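Local coordinates for conserved hypothetical protein TM1158 (Thermotoga maritima, PDB 1O1Y) that probably hydrolyses glutamine and passes the released ammonia to an acceptor, as glutamine amidotransferases of its family do, at residues Tyr126-Val131 and Arg162-Glu167; Glu139-Leu144 and Lys226-Ser231; Val188-Met193 and Thr217-Glu222. All coordinates share one frame; numbering follows the deposited sequence. Where two conformers were deposited one is given.

Interaction 1 of 3, residues Tyr126-Val131 and Arg162-Glu167; sequences YFVEKV and RVFTSE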
loop_
_atom_site.group_PDB
_atom_site.type_symbol
_atom_site.label_atom_id
_atom_site.label_comp_id
_atom_site.label_asym_id
_atom_site.label_seq_id
_atom_site.Cartn_x
_atom_site.Cartn_y
_atom_site.Cartn_z
ATOM N N TYR A 126 -0.754 -13.792 -6.282
ATOM C CA TYR A 126 -0.278 -14.746 -5.291
ATOM C C TYR A 126 -1.269 -14.791 -4.160
ATOM O O TYR A 126 -1.951 -13.833 -3.887
ATOM C CB TYR A 126 1.097 -14.324 -4.701
ATOM C CG TYR A 126 2.271 -14.278 -5.678
ATOM C CD1 TYR A 126 2.419 -13.248 -6.579
ATOM C CD2 TYR A 126 3.259 -15.251 -5.668
ATOM C CE1 TYR A 126 3.444 -13.213 -7.450
ATOM C CE2 TYR A 126 4.335 -15.200 -6.546
ATOM C CZ TYR A 126 4.429 -14.162 -7.432
ATOM O OH TYR A 126 5.494 -14.095 -8.334
ATOM N N PHE A 127 -1.276 -15.906 -3.445
ATOM C CA PHE A 127 -1.984 -15.971 -2.154
ATOM C C PHE A 127 -1.217 -15.313 -1.002
ATOM O O PHE A 127 0.010 -15.424 -0.892
ATOM C CB PHE A 127 -2.241 -17.435 -1.782
ATOM C CG PHE A 127 -3.334 -18.099 -2.604
ATOM C CD1 PHE A 127 -4.610 -17.621 -2.589
ATOM C CD2 PHE A 127 -3.063 -19.210 -3.373
ATOM C CE1 PHE A 127 -5.638 -18.233 -3.321
ATOM C CE2 PHE A 127 -4.088 -19.797 -4.129
ATOM C CZ PHE A 127 -5.362 -19.297 -4.085
ATOM N N VAL A 128 -1.980 -14.708 -0.098
ATOM C CA VAL A 128 -1.562 -14.334 1.232
ATOM C C VAL A 128 -2.584 -14.947 2.161
ATOM O O VAL A 128 -3.733 -15.216 1.791
ATOM C CB VAL A 128 -1.512 -12.803 1.474
ATOM C CG1 VAL A 128 -0.369 -12.207 0.639
ATOM C CG2 VAL A 128 -2.823 -12.118 1.201
ATOM N N GLU A 129 -2.143 -15.212 3.373
ATOM C CA GLU A 129 -2.991 -15.819 4.376
ATOM C C GLU A 129 -3.093 -14.880 5.615
ATOM O O GLU A 129 -2.114 -14.218 6.056
ATOM C CB GLU A 129 -2.423 -17.193 4.775
ATOM C CG GLU A 129 -2.269 -18.188 3.605
ATOM C CD GLU A 129 -1.031 -18.008 2.760
ATOM O OE1 GLU A 129 0.042 -17.669 3.303
ATOM O OE2 GLU A 129 -1.143 -18.199 1.494
ATOM N N LYS A 130 -4.289 -14.794 6.142
ATOM C CA LYS A 130 -4.623 -13.930 7.261
ATOM C C LYS A 130 -4.437 -14.619 8.593
ATOM O O LYS A 130 -5.031 -15.629 8.857
ATOM C CB LYS A 130 -6.032 -13.346 7.098
ATOM C CG LYS A 130 -6.359 -12.188 8.098
ATOM C CD LYS A 130 -7.793 -11.655 8.021
ATOM C CE LYS A 130 -8.785 -12.446 8.798
ATOM N NZ LYS A 130 -10.122 -11.772 8.882
ATOM N N VAL A 131 -3.556 -14.049 9.422
ATOM C CA VAL A 131 -3.090 -14.683 10.618
ATOM C C VAL A 131 -3.442 -13.877 11.881
ATOM O O VAL A 131 -2.868 -14.053 12.935
ATOM C CB VAL A 131 -1.566 -14.957 10.518
ATOM C CG1 VAL A 131 -1.278 -15.893 9.377
ATOM C CG2 VAL A 131 -0.742 -13.697 10.340
ATOM N N ARG A 162 1.413 -9.011 13.260
ATOM C CA ARG A 162 1.347 -9.548 11.897
ATOM C C ARG A 162 -0.101 -9.905 11.571
ATOM O O ARG A 162 -0.767 -10.551 12.371
ATOM C CB ARG A 162 2.157 -10.836 11.765
ATOM C CG ARG A 162 2.224 -11.369 10.324
ATOM C CD ARG A 162 3.031 -12.650 10.154
ATOM N NE ARG A 162 4.447 -12.441 10.482
ATOM C CZ ARG A 162 5.075 -12.843 11.579
ATOM N NH1 ARG A 162 4.483 -13.558 12.558
ATOM N NH2 ARG A 162 6.360 -12.522 11.697
ATOM N N VAL A 163 -0.574 -9.436 10.430
ATOM C CA VAL A 163 -1.923 -9.730 9.966
ATOM C C VAL A 163 -1.927 -10.636 8.738
ATOM O O VAL A 163 -2.892 -11.407 8.562
ATOM C CB VAL A 163 -2.726 -8.433 9.729
ATOM C CG1 VAL A 163 -4.160 -8.722 9.228
ATOM C CG2 VAL A 163 -2.851 -7.690 11.055
ATOM N N PHE A 164 -0.940 -10.503 7.878
ATOM C CA PHE A 164 -0.807 -11.366 6.728
ATOM C C PHE A 164 0.571 -11.993 6.595
ATOM O O PHE A 164 1.606 -11.342 6.807
ATOM C CB PHE A 164 -1.132 -10.642 5.420
ATOM C CG PHE A 164 -2.562 -10.131 5.339
ATOM C CD1 PHE A 164 -3.608 -10.971 4.909
ATOM C CD2 PHE A 164 -2.860 -8.849 5.744
ATOM C CE1 PHE A 164 -4.910 -10.519 4.854
ATOM C CE2 PHE A 164 -4.170 -8.415 5.694
ATOM C CZ PHE A 164 -5.198 -9.258 5.261
ATOM N N THR A 165 0.558 -13.230 6.131
ATOM C CA THR A 165 1.757 -13.963 5.759
ATOM C C THR A 165 1.627 -14.574 4.370
ATOM O O THR A 165 0.626 -14.414 3.709
ATOM C CB THR A 165 2.050 -15.008 6.856
ATOM O OG1 THR A 165 3.384 -15.527 6.725
ATOM C CG2 THR A 165 1.137 -16.208 6.731
ATOM N N SER A 166 2.661 -15.292 3.940
ATOM C CA SER A 166 2.631 -15.997 2.681
ATOM C C SER A 166 3.648 -17.111 2.672
ATOM O O SER A 166 4.522 -17.208 3.538
ATOM C CB SER A 166 2.915 -15.067 1.512
ATOM O OG SER A 166 4.246 -14.543 1.542
ATOM N N GLU A 167 3.550 -17.958 1.659
ATOM C CA GLU A 167 4.551 -18.973 1.469
ATOM C C GLU A 167 5.955 -18.417 1.206
ATOM O O GLU A 167 6.925 -18.902 1.787
ATOM C CB GLU A 167 4.110 -19.947 0.390
ATOM C CG GLU A 167 4.871 -21.244 0.456
ATOM C CD GLU A 167 4.182 -22.321 -0.324
ATOM O OE1 GLU A 167 4.440 -22.379 -1.545
ATOM O OE2 GLU A 167 3.374 -23.074 0.274
HETATM O O HOH W 1 -0.384 -12.712 14.108
#

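Interaction 2 of 3, residues Glu139-Leu144 and Lys226-Ser231; sequences EFPDRL and KGLLRS. With SO4 (sulfate ion), chain I; SO4 (sulfate ion), chain E.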
loop_
_atom_site.group_PDB
_atom_site.type_symbol
_atom_site.label_atom_id
_atom_site.label_comp_id
_atom_site.label_asym_id
_atom_site.label_seq_id
_atom_site.Cartn_x
_atom_site.Cartn_y
_atom_site.Cartn_z
ATOM N N GLU A 139 -13.402 -8.534 7.720
ATOM C CA GLU A 139 -14.152 -9.037 6.573
ATOM C C GLU A 139 -13.296 -9.848 5.619
ATOM O O GLU A 139 -13.845 -10.474 4.688
ATOM C CB GLU A 139 -14.746 -7.883 5.767
ATOM C CG GLU A 139 -15.991 -7.303 6.399
ATOM C CD GLU A 139 -15.714 -6.599 7.704
ATOM O OE1 GLU A 139 -16.396 -6.919 8.709
ATOM O OE2 GLU A 139 -14.815 -5.720 7.716
ATOM N N PHE A 140 -11.972 -9.856 5.830
ATOM C CA PHE A 140 -11.067 -10.491 4.873
ATOM C C PHE A 140 -11.074 -11.998 5.119
ATOM O O PHE A 140 -11.181 -12.433 6.258
ATOM C CB PHE A 140 -9.638 -9.946 5.009
ATOM C CG PHE A 140 -9.419 -8.590 4.369
ATOM C CD1 PHE A 140 -10.147 -7.485 4.764
ATOM C CD2 PHE A 140 -8.420 -8.427 3.431
ATOM C CE1 PHE A 140 -9.920 -6.260 4.179
ATOM C CE2 PHE A 140 -8.185 -7.202 2.860
ATOM C CZ PHE A 140 -8.956 -6.109 3.219
ATOM N N PRO A 141 -10.916 -12.805 4.066
ATOM C CA PRO A 141 -10.921 -14.267 4.230
ATOM C C PRO A 141 -9.556 -14.784 4.719
ATOM O O PRO A 141 -8.588 -14.013 4.780
ATOM C CB PRO A 141 -11.200 -14.762 2.821
ATOM C CG PRO A 141 -10.506 -13.792 1.975
ATOM C CD PRO A 141 -10.798 -12.438 2.647
ATOM N N ASP A 142 -9.506 -16.062 5.073
ATOM C CA ASP A 142 -8.282 -16.684 5.563
ATOM C C ASP A 142 -7.195 -16.752 4.497
ATOM O O ASP A 142 -6.007 -16.664 4.821
ATOM C CB ASP A 142 -8.583 -18.095 6.055
ATOM C CG ASP A 142 -9.384 -18.107 7.340
ATOM O OD1 ASP A 142 -9.922 -19.182 7.672
ATOM O OD2 ASP A 142 -9.510 -17.083 8.052
ATOM N N ARG A 143 -7.607 -16.909 3.236
ATOM C CA ARG A 143 -6.664 -17.087 2.133
ATOM C C ARG A 143 -7.169 -16.288 0.954
ATOM O O ARG A 143 -8.302 -16.496 0.523
ATOM C CB ARG A 143 -6.581 -18.563 1.845
ATOM C CG ARG A 143 -5.720 -19.109 0.685
ATOM C CD ARG A 143 -5.983 -20.594 0.590
ATOM N NE ARG A 143 -5.332 -21.375 -0.458
ATOM C CZ ARG A 143 -5.928 -21.834 -1.519
ATOM N NH1 ARG A 143 -5.225 -22.559 -2.362
ATOM N NH2 ARG A 143 -7.210 -21.531 -1.804
ATOM N N LEU A 144 -6.352 -15.361 0.468
ATOM C CA LEU A 144 -6.809 -14.294 -0.458
ATOM C C LEU A 144 -5.786 -14.196 -1.595
ATOM O O LEU A 144 -4.572 -14.092 -1.340
ATOM C CB LEU A 144 -6.876 -12.944 0.323
ATOM C CG LEU A 144 -7.446 -11.716 -0.430
ATOM C CD1 LEU A 144 -8.921 -11.882 -0.851
ATOM C CD2 LEU A 144 -7.299 -10.489 0.412
ATOM N N LYS A 226 -12.301 -5.054 -4.425
ATOM C CA LYS A 226 -12.873 -3.741 -4.170
ATOM C C LYS A 226 -13.754 -3.746 -2.927
ATOM O O LYS A 226 -13.742 -2.784 -2.149
ATOM C CB LYS A 226 -13.671 -3.226 -5.354
ATOM C CG LYS A 226 -14.021 -1.767 -5.232
ATOM C CD LYS A 226 -14.756 -1.306 -6.458
ATOM C CE LYS A 226 -15.008 0.168 -6.445
ATOM N NZ LYS A 226 -15.757 0.586 -7.670
ATOM N N GLY A 227 -14.538 -4.797 -2.751
ATOM C CA GLY A 227 -15.386 -4.917 -1.593
ATOM C C GLY A 227 -14.584 -4.974 -0.289
ATOM O O GLY A 227 -14.955 -4.326 0.712
ATOM N N LEU A 228 -13.500 -5.737 -0.281
ATOM C CA LEU A 228 -12.624 -5.821 0.895
ATOM C C LEU A 228 -11.917 -4.481 1.200
ATOM O O LEU A 228 -11.821 -4.057 2.347
ATOM C CB LEU A 228 -11.607 -6.918 0.704
ATOM C CG LEU A 228 -12.169 -8.350 0.637
ATOM C CD1 LEU A 228 -11.066 -9.332 0.283
ATOM C CD2 LEU A 228 -12.806 -8.721 1.907
ATOM N N LEU A 229 -11.485 -3.826 0.152
ATOM C CA LEU A 229 -10.818 -2.538 0.235
ATOM C C LEU A 229 -11.796 -1.492 0.841
ATOM O O LEU A 229 -11.409 -0.705 1.721
ATOM C CB LEU A 229 -10.335 -2.152 -1.152
ATOM C CG LEU A 229 -9.581 -0.824 -1.313
ATOM C CD1 LEU A 229 -8.434 -0.648 -0.315
ATOM C CD2 LEU A 229 -9.083 -0.671 -2.777
ATOM N N ARG A 230 -13.046 -1.501 0.388
ATOM C CA ARG A 230 -14.094 -0.634 0.955
ATOM C C ARG A 230 -14.247 -0.903 2.456
ATOM O O ARG A 230 -14.331 0.033 3.262
ATOM C CB ARG A 230 -15.465 -0.887 0.360
ATOM C CG ARG A 230 -15.752 -0.231 -0.875
ATOM C CD ARG A 230 -17.208 -0.442 -1.294
ATOM N NE ARG A 230 -17.389 -0.071 -2.683
ATOM C CZ ARG A 230 -17.721 -0.902 -3.649
ATOM N NH1 ARG A 230 -17.831 -2.209 -3.419
ATOM N NH2 ARG A 230 -17.918 -0.426 -4.866
ATOM N N SER A 231 -14.276 -2.182 2.831
ATOM C CA SER A 231 -14.448 -2.551 4.234
ATOM C C SER A 231 -13.276 -2.010 5.050
ATOM O O SER A 231 -13.482 -1.494 6.153
ATOM C CB SER A 231 -14.577 -4.067 4.417
ATOM O OG SER A 231 -15.828 -4.489 3.870
HETATM S S SO4 I . -13.262 -17.668 4.958
HETATM O O1 SO4 I . -13.711 -17.362 3.613
HETATM O O2 SO4 I . -13.677 -19.020 5.394
HETATM O O3 SO4 I . -13.820 -16.690 5.878
HETATM O O4 SO4 I . -11.877 -17.430 5.002
HETATM S S SO4 E . -7.514 -22.514 -5.594
HETATM O O1 SO4 E . -8.240 -23.618 -6.179
HETATM O O2 SO4 E . -8.279 -21.955 -4.518
HETATM O O3 SO4 E . -7.207 -21.483 -6.572
HETATM O O4 SO4 E . -6.213 -23.005 -5.201
HETATM O O HOH W 2 -16.594 -3.445 7.025
#

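Interaction 3 of 3, residues Val188-Met193 and Thr217-Glu222; sequences VGARTM and TAEREE. With SO4 (sulfate ion), chain J; SO4 (sulfate ion), chain H.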
loop_
_atom_site.group_PDB
_atom_site.type_symbol
_atom_site.label_atom_id
_atom_site.label_comp_id
_atom_site.label_asym_id
_atom_site.label_seq_id
_atom_site.Cartn_x
_atom_site.Cartn_y
_atom_site.Cartn_z
ATOM N N VAL A 188 -5.529 -2.676 -7.237
ATOM C CA VAL A 188 -5.298 -2.793 -8.667
ATOM C C VAL A 188 -6.362 -3.716 -9.277
ATOM O O VAL A 188 -6.285 -4.951 -9.183
ATOM C CB VAL A 188 -3.851 -3.260 -8.992
ATOM C CG1 VAL A 188 -3.628 -3.347 -10.533
ATOM C CG2 VAL A 188 -2.810 -2.331 -8.362
ATOM N N GLY A 189 -7.340 -3.072 -9.885
ATOM C CA GLY A 189 -8.380 -3.709 -10.668
ATOM C C GLY A 189 -7.994 -3.724 -12.128
ATOM O O GLY A 189 -6.853 -3.402 -12.449
ATOM N N ALA A 190 -8.925 -4.084 -12.997
ATOM C CA ALA A 190 -8.585 -4.234 -14.406
ATOM C C ALA A 190 -8.161 -2.905 -15.069
ATOM O O ALA A 190 -7.215 -2.889 -15.831
ATOM C CB ALA A 190 -9.727 -4.873 -15.166
ATOM N N ARG A 191 -8.858 -1.808 -14.782
ATOM C CA ARG A 191 -8.541 -0.495 -15.393
ATOM C C ARG A 191 -7.112 -0.047 -15.012
ATOM O O ARG A 191 -6.332 0.355 -15.867
ATOM C CB ARG A 191 -9.566 0.545 -14.923
ATOM C CG ARG A 191 -9.228 1.994 -15.281
ATOM C CD ARG A 191 -10.160 3.061 -14.603
ATOM N NE ARG A 191 -10.115 3.072 -13.128
ATOM C CZ ARG A 191 -9.145 3.600 -12.364
ATOM N NH1 ARG A 191 -8.087 4.196 -12.901
ATOM N NH2 ARG A 191 -9.239 3.527 -11.035
ATOM N N THR A 192 -6.760 -0.181 -13.740
ATOM C CA THR A 192 -5.427 0.166 -13.243
ATOM C C THR A 192 -4.356 -0.812 -13.814
ATOM O O THR A 192 -3.257 -0.420 -14.229
ATOM C CB THR A 192 -5.425 0.150 -11.716
ATOM O OG1 THR A 192 -6.310 1.182 -11.236
ATOM C CG2 THR A 192 -4.096 0.465 -11.149
HETATM N N MSE A 193 -4.696 -2.092 -13.839
HETATM C CA MSE A 193 -3.808 -3.102 -14.405
HETATM C C MSE A 193 -3.414 -2.786 -15.831
HETATM O O MSE A 193 -2.225 -2.980 -16.219
HETATM C CB MSE A 193 -4.412 -4.508 -14.277
HETATM C CG MSE A 193 -3.451 -5.644 -14.672
HETATM SE SE MSE A 193 -1.885 -5.742 -13.462
HETATM C CE MSE A 193 -2.724 -6.593 -12.053
ATOM N N THR A 217 -6.793 -12.080 -14.716
ATOM C CA THR A 217 -6.972 -12.285 -13.287
ATOM C C THR A 217 -7.483 -11.019 -12.582
ATOM O O THR A 217 -8.320 -11.106 -11.654
ATOM C CB THR A 217 -5.692 -12.836 -12.662
ATOM O OG1 THR A 217 -5.366 -14.074 -13.337
ATOM C CG2 THR A 217 -5.864 -13.158 -11.226
ATOM N N ALA A 218 -6.971 -9.848 -12.967
ATOM C CA ALA A 218 -7.452 -8.585 -12.374
ATOM C C ALA A 218 -8.989 -8.474 -12.586
ATOM O O ALA A 218 -9.717 -8.060 -11.671
ATOM C CB ALA A 218 -6.750 -7.385 -13.006
ATOM N N GLU A 219 -9.450 -8.793 -13.797
ATOM C CA GLU A 219 -10.900 -8.735 -14.134
ATOM C C GLU A 219 -11.680 -9.727 -13.227
ATOM O O GLU A 219 -12.778 -9.403 -12.740
ATOM C CB GLU A 219 -11.157 -9.034 -15.603
ATOM C CG GLU A 219 -10.537 -8.019 -16.538
ATOM C CD GLU A 219 -10.547 -8.400 -18.014
ATOM O OE1 GLU A 219 -10.655 -9.598 -18.372
ATOM O OE2 GLU A 219 -10.430 -7.461 -18.821
ATOM N N ARG A 220 -11.117 -10.904 -12.958
ATOM C CA ARG A 220 -11.800 -11.898 -12.152
ATOM C C ARG A 220 -11.833 -11.546 -10.661
ATOM O O ARG A 220 -12.789 -11.866 -9.997
ATOM C CB ARG A 220 -11.186 -13.285 -12.282
ATOM C CG ARG A 220 -12.141 -14.409 -11.810
ATOM C CD ARG A 220 -11.926 -15.799 -12.481
ATOM N NE ARG A 220 -12.805 -16.781 -11.852
ATOM C CZ ARG A 220 -12.683 -17.207 -10.588
ATOM N NH1 ARG A 220 -11.663 -16.839 -9.834
ATOM N NH2 ARG A 220 -13.563 -18.063 -10.082
ATOM N N GLU A 221 -10.787 -10.886 -10.164
ATOM C CA GLU A 221 -10.636 -10.599 -8.763
ATOM C C GLU A 221 -11.160 -9.233 -8.325
ATOM O O GLU A 221 -11.321 -9.007 -7.121
ATOM C CB GLU A 221 -9.154 -10.698 -8.392
ATOM C CG GLU A 221 -8.478 -12.063 -8.623
ATOM C CD GLU A 221 -9.081 -13.202 -7.813
ATOM O OE1 GLU A 221 -9.731 -12.944 -6.773
ATOM O OE2 GLU A 221 -8.908 -14.355 -8.229
ATOM N N GLU A 222 -11.360 -8.314 -9.263
ATOM C CA GLU A 222 -11.526 -6.910 -8.886
ATOM C C GLU A 222 -12.759 -6.643 -8.018
ATOM O O GLU A 222 -12.728 -5.773 -7.135
ATOM C CB GLU A 222 -11.542 -5.950 -10.063
ATOM C CG GLU A 222 -12.623 -6.144 -11.063
ATOM C CD GLU A 222 -12.619 -5.090 -12.154
ATOM O OE1 GLU A 222 -13.522 -5.141 -13.006
ATOM O OE2 GLU A 222 -11.727 -4.197 -12.156
HETATM S S SO4 J . -7.800 5.322 -16.661
HETATM O O1 SO4 J . -7.345 6.617 -17.160
HETATM O O2 SO4 J . -8.228 4.454 -17.763
HETATM O O3 SO4 J . -8.910 5.574 -15.749
HETATM O O4 SO4 J . -6.695 4.667 -15.974
HETATM S S SO4 H . -12.046 -18.996 -6.683
HETATM O O1 SO4 H . -13.082 -19.430 -7.615
HETATM O O2 SO4 H . -12.641 -18.221 -5.601
HETATM O O3 SO4 H . -11.004 -18.126 -7.264
HETATM O O4 SO4 H . -11.496 -20.188 -6.064
HETATM O O HOH W 3 -8.237 -6.846 -9.257
HETATM O O HOH W 4 -11.427 -1.792 -13.351
#

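Interaction 1 of 3, residues Tyr126-Val131 and Arg162-Glu167
K130 and F164 meet across antiparallel strands as a non-hydrogen-bonded pair. Followed outward, the lysine first lies along the partner strand. Its CB sits 3.8 Å from CE1 of the F164 ring, and CG, placed anti to the backbone N (chi1 -168°), lies 3.6 Å from V163 O and still near CE1. Beyond CG the chain turns at chi3 and leaves the partner strand, carrying NZ to the carbonyl oxygens of F137 and F140. The strands belong to the antiparallel part of the mixed sheet of a flavodoxin-like fold, and a classic beta bulge sets V163 and F164 opposite the single residue G173. The neighbouring pair, E129 and T165, is hydrogen-bonded in both directions, with T165 N to E129 O at 2.8 Å. V131 N adds a third bond, to V163 O, and a water spans V131 O and R162 O where strand 125-130 ends and strand 161-165 begins. On the face opposite K130, the E129 side chain bends at chi2 (81°), bringing OE1 within 3.1 Å of S166 CA without a hydrogen bond. V131 CG1 packs at 3.6 Å on T165 CG2, the side chains crossing nearly at right angles, while T165 OG1 is bonded to E170 O.

Interaction 2 of 3, residues Glu139-Leu144 and Lys226-Ser231
L228 carries this contact: its CB and both methyls meet different partners in the loop 139-142 and the strand that follows. CB rests over one face of the F140 ring, displaced toward the rim, in a CH-pi contact 4.0 Å from the centroid and 19° off the ring normal. CG, anti to the carbonyl carbon (chi1 -66°), sends the branch toward the loop and strand, where CD1 meets L144 CD1 tip to tip at 3.5 Å and touches P141 CD, whereas CD2 abuts E139 O at 3.4 Å. One turn along the helix, S231 approaches the E139 side chain, but this contact is doubtful, since both residues have alternate conformers. Around these partners, E139 is salt-bridged to R235, and the F140 ring packs edge-to-face with F137. Farther from the helix, D142 N donates to a sulfate O4 at 2.7 Å, and R143 grips another sulfate with both terminal nitrogens, NH2 reaching its O2 at 2.9 Å; both ions are probably from the crystallisation liquor. Helix 211-237 thus lies between strand 143-150, which pairs with strand 125-130, and helix 28-35, where L229 packs against M29 and I32.

Interaction 3 of 3, residues Val188-Met193 and Thr217-Glu222
A190 and E222 join the start of one helix to the flank of another: G189 is the N-cap of helix 190-199, and a glutamate from helix 211-237 takes up the first amide of that helix. The direct hydrogen bond and one of the two water bridges meet at a single oxygen. A190 N donates to E222 OE2 at 2.9 Å in a nearly straight bond (168°), although it comes from above the carboxylate plane, 44° out of it. The glutamate reaches there because CG lies between its backbone N and carbonyl carbon (chi1 61°) and the rest of the chain is extended. A water donates to the same OE2 at 2.7 Å and accepts from R191 N, so the carboxylate serves two successive amides. The positive end of the helix dipole would be expected to stabilise its charge.

Apolar packing depends on small residues. A218 CB fits against A190 CA at 3.9 Å and also touches CB of the selenomethionine M193, while the methylene CG of E219 comes within 3.5 Å of A190 CB. W125 of strand 125-130 packs on both A218 and M193.

Ionic contacts point outward. R220 holds a sulfate with two nitrogens, NH2 to O1 at 2.9 Å, and R191 meets another sulfate more loosely while its NH2 is salt-bridged to D31. Both ions probably come from the crystallisation liquor.

A last bridge runs between the backbones: one water donates to V188 O at 2.7 Å and to A218 O at 3.1 Å.

Interactions 1 and 2 are continuous through the sheet, with centres 13 Å apart: strands 125-130 and 143-150 are neighbours, K130 N lies 2.9 Å from D142 O, and F127 forms a cation-pi pair with R143. Interactions 2 and 3 both use helix 211-237, at neighbouring positions along it, with centres 15 Å apart; the helix packs on the loop 139-141 and the start of strand 143-150 in one and on helix 190-199 in the other. Interactions 1 and 3, with centres 20 Å and nearest atoms about 7 Å apart, do not touch. None includes C100, found as cysteinesulfonic acid; amidotransferases of this family use a cysteine nucleophile, and the oxidation is consistent with a reactive thiol.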